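Zinc-binding protein TroA (Treponema pallidum, PDB 1K0F) binds zinc with high affinity in the periplasm and hands it to the membrane permease of the TroABC transporter for import into the cytoplasm. Local coordinates at residues Leu164-Asp169 / Ala213-Ser218; Gly243-Asp248 / Thr265-Thr270. All blocks are in the same frame, centred on the assembly; numbering follows the deposited sequence.

Contact 1 of 2, residues Leu164-Asp169 / Ala213-Ser218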
ATOM      1  N   LEU A 164       0.654 -16.598   2.681  1.00 34.25           N
ATOM      2  CA  LEU A 164      -0.420 -15.793   2.105  1.00 34.81           C
ATOM      3  C   LEU A 164      -0.336 -15.628   0.592  1.00 33.24           C
ATOM      4  O   LEU A 164       0.691 -15.231   0.044  1.00 33.89           O
ATOM      5  CB  LEU A 164      -0.465 -14.411   2.773  1.00 35.29           C
ATOM      6  CG  LEU A 164      -1.143 -13.253   2.031  1.00 36.31           C
ATOM      7  CD1 LEU A 164      -2.645 -13.233   2.301  1.00 35.71           C
ATOM      8  CD2 LEU A 164      -0.506 -11.951   2.491  1.00 37.32           C
ATOM      9  N   VAL A 165      -1.433 -15.947  -0.077  1.00 31.24           N
ATOM     10  CA  VAL A 165      -1.506 -15.808  -1.519  1.00 30.33           C
ATOM     11  C   VAL A 165      -2.578 -14.753  -1.754  1.00 29.82           C
ATOM     12  O   VAL A 165      -3.697 -14.863  -1.251  1.00 28.28           O
ATOM     13  CB  VAL A 165      -1.893 -17.143  -2.199  1.00 29.42           C
ATOM     14  CG1 VAL A 165      -2.078 -16.928  -3.691  1.00 29.89           C
ATOM     15  CG2 VAL A 165      -0.812 -18.187  -1.955  1.00 28.35           C
ATOM     16  N   THR A 166      -2.227 -13.720  -2.509  1.00 30.09           N
ATOM     17  CA  THR A 166      -3.150 -12.629  -2.776  1.00 30.49           C
ATOM     18  C   THR A 166      -3.234 -12.253  -4.249  1.00 30.88           C
ATOM     19  O   THR A 166      -2.535 -12.820  -5.086  1.00 30.84           O
ATOM     20  CB  THR A 166      -2.722 -11.389  -1.998  1.00 30.41           C
ATOM     21  OG1 THR A 166      -1.296 -11.281  -2.050  1.00 29.70           O
ATOM     22  CG2 THR A 166      -3.169 -11.490  -0.542  1.00 32.03           C
ATOM     23  N   ALA A 167      -4.092 -11.280  -4.544  1.00 31.76           N
ATOM     24  CA  ALA A 167      -4.306 -10.779  -5.903  1.00 32.75           C
ATOM     25  C   ALA A 167      -3.004 -10.491  -6.674  1.00 33.77           C
ATOM     26  O   ALA A 167      -2.825 -10.989  -7.789  1.00 33.73           O
ATOM     27  CB  ALA A 167      -5.172  -9.524  -5.852  1.00 32.16           C
ATOM     28  N   HIS A 168      -2.118  -9.674  -6.096  1.00 34.70           N
ATOM     29  CA  HIS A 168      -0.835  -9.349  -6.730  1.00 35.73           C
ATOM     30  C   HIS A 168       0.329  -9.230  -5.729  1.00 35.98           C
ATOM     31  O   HIS A 168       0.104  -9.072  -4.534  1.00 37.89           O
ATOM     32  CB  HIS A 168      -0.968  -8.084  -7.619  1.00 33.93           C
ATOM     33  CG  HIS A 168      -0.839  -6.778  -6.891  1.00 33.99           C
ATOM     34  ND1 HIS A 168      -1.680  -6.408  -5.865  1.00 34.90           N
ATOM     35  CD2 HIS A 168      -0.015  -5.723  -7.098  1.00 33.30           C
ATOM     36  CE1 HIS A 168      -1.382  -5.181  -5.471  1.00 32.77           C
ATOM     37  NE2 HIS A 168      -0.378  -4.743  -6.204  1.00 32.18           N
ATOM     38  N   ASP A 169       1.563  -9.331  -6.228  1.00 36.53           N
ATOM     39  CA  ASP A 169       2.791  -9.273  -5.416  1.00 36.13           C
ATOM     40  C   ASP A 169       2.984  -7.940  -4.713  1.00 33.97           C
ATOM     41  O   ASP A 169       3.922  -7.197  -5.017  1.00 34.03           O
ATOM     42  CB  ASP A 169       4.014  -9.547  -6.305  1.00 40.93           C
ATOM     43  CG  ASP A 169       4.941 -10.615  -5.730  1.00 43.30           C
ATOM     44  OD1 ASP A 169       4.633 -11.147  -4.635  1.00 43.25           O
ATOM     45  OD2 ASP A 169       5.975 -10.913  -6.380  1.00 43.82           O
ATOM     46  N   ALA A 213      -7.339 -20.163   3.171  1.00 20.68           N
ATOM     47  CA  ALA A 213      -7.852 -19.032   2.430  1.00 20.81           C
ATOM     48  C   ALA A 213      -6.834 -18.240   1.621  1.00 19.96           C
ATOM     49  O   ALA A 213      -5.661 -18.170   1.959  1.00 19.72           O
ATOM     50  CB  ALA A 213      -8.588 -18.084   3.392  1.00 20.73           C
ATOM     51  N   ILE A 214      -7.322 -17.651   0.536  1.00 20.00           N
ATOM     52  CA  ILE A 214      -6.541 -16.800  -0.347  1.00 18.75           C
ATOM     53  C   ILE A 214      -7.304 -15.478  -0.238  1.00 17.71           C
ATOM     54  O   ILE A 214      -8.440 -15.476   0.226  1.00 17.45           O
ATOM     55  CB  ILE A 214      -6.555 -17.328  -1.815  1.00 19.02           C
ATOM     56  CG1 ILE A 214      -7.978 -17.673  -2.257  1.00 17.45           C
ATOM     57  CG2 ILE A 214      -5.670 -18.567  -1.927  1.00 16.84           C
ATOM     58  CD1 ILE A 214      -8.134 -17.795  -3.753  1.00 19.96           C
ATOM     59  N   PHE A 215      -6.708 -14.363  -0.654  1.00 17.58           N
ATOM     60  CA  PHE A 215      -7.397 -13.083  -0.524  1.00 16.65           C
ATOM     61  C   PHE A 215      -7.583 -12.237  -1.769  1.00 15.31           C
ATOM     62  O   PHE A 215      -6.776 -12.253  -2.692  1.00 12.69           O
ATOM     63  CB  PHE A 215      -6.701 -12.234   0.534  1.00 20.21           C
ATOM     64  CG  PHE A 215      -6.642 -12.890   1.876  1.00 24.36           C
ATOM     65  CD1 PHE A 215      -5.867 -14.028   2.071  1.00 26.00           C
ATOM     66  CD2 PHE A 215      -7.400 -12.405   2.931  1.00 27.85           C
ATOM     67  CE1 PHE A 215      -5.854 -14.682   3.299  1.00 29.54           C
ATOM     68  CE2 PHE A 215      -7.396 -13.054   4.172  1.00 30.68           C
ATOM     69  CZ  PHE A 215      -6.621 -14.195   4.355  1.00 30.00           C
ATOM     70  N   ILE A 216      -8.671 -11.484  -1.780  1.00 15.86           N
ATOM     71  CA  ILE A 216      -8.961 -10.582  -2.881  1.00 17.36           C
ATOM     72  C   ILE A 216      -8.273  -9.280  -2.510  1.00 18.18           C
ATOM     73  O   ILE A 216      -7.617  -9.181  -1.474  1.00 20.28           O
ATOM     74  CB  ILE A 216     -10.491 -10.309  -3.041  1.00 18.12           C
ATOM     75  CG1 ILE A 216     -11.227 -10.659  -1.753  1.00 16.09           C
ATOM     76  CG2 ILE A 216     -11.066 -11.138  -4.196  1.00 18.57           C
ATOM     77  CD1 ILE A 216     -12.649 -10.216  -1.743  1.00 18.01           C
ATOM     78  N   GLU A 217      -8.422  -8.273  -3.351  1.00 18.62           N
ATOM     79  CA  GLU A 217      -7.816  -6.997  -3.069  1.00 18.57           C
ATOM     80  C   GLU A 217      -8.687  -5.908  -3.618  1.00 19.91           C
ATOM     81  O   GLU A 217      -9.343  -6.082  -4.635  1.00 20.36           O
ATOM     82  CB  GLU A 217      -6.440  -6.922  -3.685  1.00 20.68           C
ATOM     83  CG  GLU A 217      -5.403  -7.674  -2.897  1.00 24.42           C
ATOM     84  CD  GLU A 217      -4.038  -7.526  -3.499  1.00 25.75           C
ATOM     85  OE1 GLU A 217      -3.149  -8.344  -3.191  1.00 26.60           O
ATOM     86  OE2 GLU A 217      -3.857  -6.583  -4.292  1.00 28.10           O
ATOM     87  N   SER A 218      -8.682  -4.779  -2.928  1.00 22.07           N
ATOM     88  CA  SER A 218      -9.487  -3.640  -3.311  1.00 23.77           C
ATOM     89  C   SER A 218      -9.089  -2.985  -4.631  1.00 24.99           C
ATOM     90  O   SER A 218      -9.932  -2.375  -5.288  1.00 26.19           O
ATOM     91  CB  SER A 218      -9.433  -2.595  -2.200  1.00 22.67           C
ATOM     92  OG  SER A 218      -8.300  -2.815  -1.388  1.00 24.15           O
TER
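Phe215 N donates to Val165 O at 3.1 Å, a backbone bond between strands 164-166 and 213-217. Next to it, Val165 CB packs against Ile214 CG2 at 4.0 Å, and helix 196-208 lies over both of these side chains. On the other side of the strands, CD1 of Leu164 presses on Phe215 CD1, 3.3 Å away, the two side chains crossing at about a right angle; Ile271 of helix 260-273 touches both. The two strands run in the same general direction but are splayed by 36°, consistent with parallel neighbours in the alpha/beta C-terminal lobe of a solute-binding protein. Past the corner at Ala167, Glu217 takes over. Its extended side chain lies along Ala167, whose CB is 3.3 Å from Glu217 CD, and the carboxylate reaches the zinc ligand His168. Glu217 OE1 receives a weak bond from His168 N at 3.4 Å. With CG of His168 set between its backbone N and carbonyl carbon (chi1 84°), the ring brings ND1 to 2.7 Å from Glu217 OE2, the carboxylate plane turned 62° from the ring. The position of OE2, which also bonds Ser247 OG, is less certain. If the ND1 bond holds, it would help turn NE2 toward Asp248, its weak hydrogen-bond partner at the empty zinc site; the rings of His37 and His102 meet the same imidazole.

Contact 2 of 2, residues Gly243-Asp248 / Thr265-Thr270; sequences GELFSD and THNIDT
His266 leans from helix 260-273 onto the end of strand 243-245, and its CB already touches Phe246, 3.9 Å from CE2. CG lies anti to the backbone N (chi1 154°), which swings the ring toward the strand and sets CG 3.5 Å from Phe246 CE2. One step out, CD2 comes to 3.4 Å from Phe246 CD2. Here the edge of the phenyl ring is turned to the imidazole face, a T-shaped pair with planes at 67°, while Thr270 OG1 sits over the opposite face, toward the rim. CE1 comes within 3.2 Å of Glu244 O, and at the tip NE2 donates to that oxygen; the modelled 2.5 Å is very short, so the bond's exact length is doubtful. Helix 260-273 thus packs on strand 240-245, the neighbour of strand 213-217 in the C-terminal lobe, an alpha-on-beta layer in which the two elements run roughly antiparallel. Asn267, one residue on, grips the backbone just beyond the strand. Its OD1 accepts from Phe246 N at 2.9 Å, on a lone pair in the carbonyl plane, and its ND2 donates to Phe246 O at the same length, nearly straight at 175°. Those two bonds fix the amide's rotation and probably help to steady the start of the loop leading to the zinc ligand Asp248. Two residues back along the strand from Leu245, Gly243 CA has Thr270 CG2 at 3.4 Å, and the same methyl rests against Leu245 CD2. The hydroxyl of Thr270 turns back to His266 O, joining its own residue's helical N-H there from the other face of that carbonyl.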
ATOM      1  N   GLY A 243     -11.005 -12.893   2.639  1.00 22.63           N
ATOM      2  CA  GLY A 243     -11.286 -11.504   2.888  1.00 20.87           C
ATOM      3  C   GLY A 243     -10.686 -10.691   1.779  1.00 21.81           C
ATOM      4  O   GLY A 243      -9.832 -11.169   1.041  1.00 22.30           O
ATOM      5  N   GLU A 244     -11.148  -9.459   1.646  1.00 22.17           N
ATOM      6  CA  GLU A 244     -10.622  -8.578   0.625  1.00 21.84           C
ATOM      7  C   GLU A 244      -9.536  -7.790   1.287  1.00 21.30           C
ATOM      8  O   GLU A 244      -9.749  -7.226   2.345  1.00 22.43           O
ATOM      9  CB  GLU A 244     -11.696  -7.633   0.127  1.00 22.40           C
ATOM     10  CG  GLU A 244     -11.476  -7.206  -1.294  1.00 24.15           C
ATOM     11  CD  GLU A 244     -12.316  -6.021  -1.659  1.00 24.71           C
ATOM     12  OE1 GLU A 244     -13.079  -5.562  -0.787  1.00 26.34           O
ATOM     13  OE2 GLU A 244     -12.217  -5.542  -2.805  1.00 26.50           O
ATOM     14  N   LEU A 245      -8.368  -7.734   0.675  1.00 20.80           N
ATOM     15  CA  LEU A 245      -7.302  -6.994   1.298  1.00 21.10           C
ATOM     16  C   LEU A 245      -7.033  -5.667   0.606  1.00 21.93           C
ATOM     17  O   LEU A 245      -7.426  -5.450  -0.551  1.00 20.84           O
ATOM     18  CB  LEU A 245      -6.041  -7.850   1.335  1.00 21.32           C
ATOM     19  CG  LEU A 245      -6.221  -9.203   2.035  1.00 21.31           C
ATOM     20  CD1 LEU A 245      -4.865  -9.874   2.199  1.00 22.69           C
ATOM     21  CD2 LEU A 245      -6.881  -9.006   3.384  1.00 23.01           C
ATOM     22  N   PHE A 246      -6.387  -4.767   1.340  1.00 21.18           N
ATOM     23  CA  PHE A 246      -6.037  -3.463   0.804  1.00 21.94           C
ATOM     24  C   PHE A 246      -4.616  -3.593   0.325  1.00 22.95           C
ATOM     25  O   PHE A 246      -3.717  -3.813   1.126  1.00 26.62           O
ATOM     26  CB  PHE A 246      -6.111  -2.400   1.892  1.00 21.06           C
ATOM     27  CG  PHE A 246      -7.503  -2.082   2.320  1.00 19.61           C
ATOM     28  CD1 PHE A 246      -8.379  -1.462   1.441  1.00 19.39           C
ATOM     29  CD2 PHE A 246      -7.956  -2.467   3.565  1.00 17.67           C
ATOM     30  CE1 PHE A 246      -9.689  -1.239   1.794  1.00 20.05           C
ATOM     31  CE2 PHE A 246      -9.262  -2.252   3.929  1.00 17.92           C
ATOM     32  CZ  PHE A 246     -10.136  -1.639   3.045  1.00 17.09           C
ATOM     33  N   SER A 247      -4.411  -3.482  -0.979  1.00 22.85           N
ATOM     34  CA  SER A 247      -3.068  -3.596  -1.508  1.00 23.55           C
ATOM     35  C   SER A 247      -2.457  -2.215  -1.660  1.00 24.36           C
ATOM     36  O   SER A 247      -1.692  -1.768  -0.802  1.00 25.12           O
ATOM     37  CB  SER A 247      -3.079  -4.310  -2.855  1.00 24.66           C
ATOM     38  OG  SER A 247      -4.348  -4.232  -3.471  1.00 27.61           O
ATOM     39  N   ASP A 248      -2.794  -1.532  -2.746  1.00 24.71           N
ATOM     40  CA  ASP A 248      -2.252  -0.203  -2.975  1.00 23.99           C
ATOM     41  C   ASP A 248      -3.224   0.883  -2.542  1.00 22.91           C
ATOM     42  O   ASP A 248      -2.831   2.037  -2.384  1.00 22.52           O
ATOM     43  CB  ASP A 248      -1.920  -0.001  -4.460  1.00 26.74           C
ATOM     44  CG  ASP A 248      -1.323  -1.244  -5.109  1.00 27.27           C
ATOM     45  OD1 ASP A 248      -0.462  -1.897  -4.482  1.00 26.36           O
ATOM     46  OD2 ASP A 248      -1.717  -1.559  -6.257  1.00 28.49           O
ATOM     47  N   THR A 265      -4.742  -2.700   9.709  1.00 20.25           N
ATOM     48  CA  THR A 265      -5.306  -3.481  10.786  1.00 18.08           C
ATOM     49  C   THR A 265      -6.269  -4.435  10.140  1.00 16.39           C
ATOM     50  O   THR A 265      -6.335  -5.605  10.504  1.00 17.39           O
ATOM     51  CB  THR A 265      -6.066  -2.614  11.789  1.00 17.57           C
ATOM     52  OG1 THR A 265      -5.129  -1.836  12.540  1.00 19.18           O
ATOM     53  CG2 THR A 265      -6.844  -3.488  12.745  1.00 17.56           C
ATOM     54  N   HIS A 266      -7.017  -3.932   9.168  1.00 16.82           N
ATOM     55  CA  HIS A 266      -7.973  -4.767   8.475  1.00 16.20           C
ATOM     56  C   HIS A 266      -7.227  -5.908   7.828  1.00 16.60           C
ATOM     57  O   HIS A 266      -7.664  -7.057   7.872  1.00 19.14           O
ATOM     58  CB  HIS A 266      -8.692  -4.005   7.372  1.00 17.19           C
ATOM     59  CG  HIS A 266      -9.188  -4.890   6.270  1.00 16.78           C
ATOM     60  ND1 HIS A 266     -10.465  -5.405   6.249  1.00 13.82           N
ATOM     61  CD2 HIS A 266      -8.541  -5.439   5.214  1.00 13.34           C
ATOM     62  CE1 HIS A 266     -10.584  -6.226   5.221  1.00 13.78           C
ATOM     63  NE2 HIS A 266      -9.431  -6.268   4.585  1.00 10.99           N
ATOM     64  N   ASN A 267      -6.101  -5.576   7.215  1.00 15.64           N
ATOM     65  CA  ASN A 267      -5.302  -6.570   6.517  1.00 17.27           C
ATOM     66  C   ASN A 267      -4.913  -7.746   7.404  1.00 17.59           C
ATOM     67  O   ASN A 267      -5.386  -8.860   7.193  1.00 18.24           O
ATOM     68  CB  ASN A 267      -4.063  -5.902   5.903  1.00 17.46           C
ATOM     69  CG  ASN A 267      -4.331  -5.347   4.489  1.00 17.90           C
ATOM     70  OD1 ASN A 267      -5.481  -5.261   4.038  1.00 17.16           O
ATOM     71  ND2 ASN A 267      -3.263  -4.968   3.794  1.00 15.15           N
ATOM     72  N   ILE A 268      -4.062  -7.506   8.400  1.00 18.99           N
ATOM     73  CA  ILE A 268      -3.631  -8.567   9.312  1.00 17.28           C
ATOM     74  C   ILE A 268      -4.809  -9.242  10.001  1.00 18.51           C
ATOM     75  O   ILE A 268      -4.803 -10.455  10.216  1.00 18.78           O
ATOM     76  CB  ILE A 268      -2.659  -8.024  10.398  1.00 17.55           C
ATOM     77  CG1 ILE A 268      -1.681  -9.119  10.791  1.00 15.27           C
ATOM     78  CG2 ILE A 268      -3.419  -7.561  11.639  1.00 16.24           C
ATOM     79  CD1 ILE A 268      -0.696  -9.425   9.713  1.00 16.67           C
ATOM     80  N   ASP A 269      -5.830  -8.470  10.348  1.00 18.21           N
ATOM     81  CA  ASP A 269      -6.979  -9.068  10.998  1.00 18.08           C
ATOM     82  C   ASP A 269      -7.500 -10.100  10.021  1.00 18.12           C
ATOM     83  O   ASP A 269      -7.362 -11.295  10.232  1.00 19.73           O
ATOM     84  CB  ASP A 269      -8.048  -8.004  11.277  1.00 20.52           C
ATOM     85  CG  ASP A 269      -7.717  -7.157  12.489  1.00 20.42           C
ATOM     86  OD1 ASP A 269      -6.538  -7.125  12.881  1.00 22.13           O
ATOM     87  OD2 ASP A 269      -8.637  -6.519  13.044  1.00 21.56           O
ATOM     88  N   THR A 270      -8.074  -9.619   8.925  1.00 20.59           N
ATOM     89  CA  THR A 270      -8.637 -10.481   7.893  1.00 20.49           C
ATOM     90  C   THR A 270      -7.789 -11.702   7.560  1.00 21.21           C
ATOM     91  O   THR A 270      -8.300 -12.822   7.480  1.00 19.28           O
ATOM     92  CB  THR A 270      -8.861  -9.682   6.602  1.00 19.53           C
ATOM     93  OG1 THR A 270      -9.919  -8.740   6.815  1.00 20.57           O
ATOM     94  CG2 THR A 270      -9.222 -10.609   5.445  1.00 19.89           C
TER

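In the fold
After the N-terminal lobe and the long helix 129-156, the chain enters strand 163-166 and the first half of contact 1. It then passes through helix 172-178, strand 181-184 and helix 196-208 before strand 213-217 closes that loop of 43 residues. Helix 225-233 leads on to strand 240-245, where contact 2 opens; it closes after only 16 more residues, on helix 260-273. The two loops follow in series, neither enclosing the other. Strands 213-217 and 240-245 are sheet neighbours, Ile216 and Ser218 of contact 1 meeting Leu245 of contact 2 through probable backbone bonds, so that strand 163-166, packed beside 213-217, and helix 260-273, packed on 240-245, are linked through this strand pair.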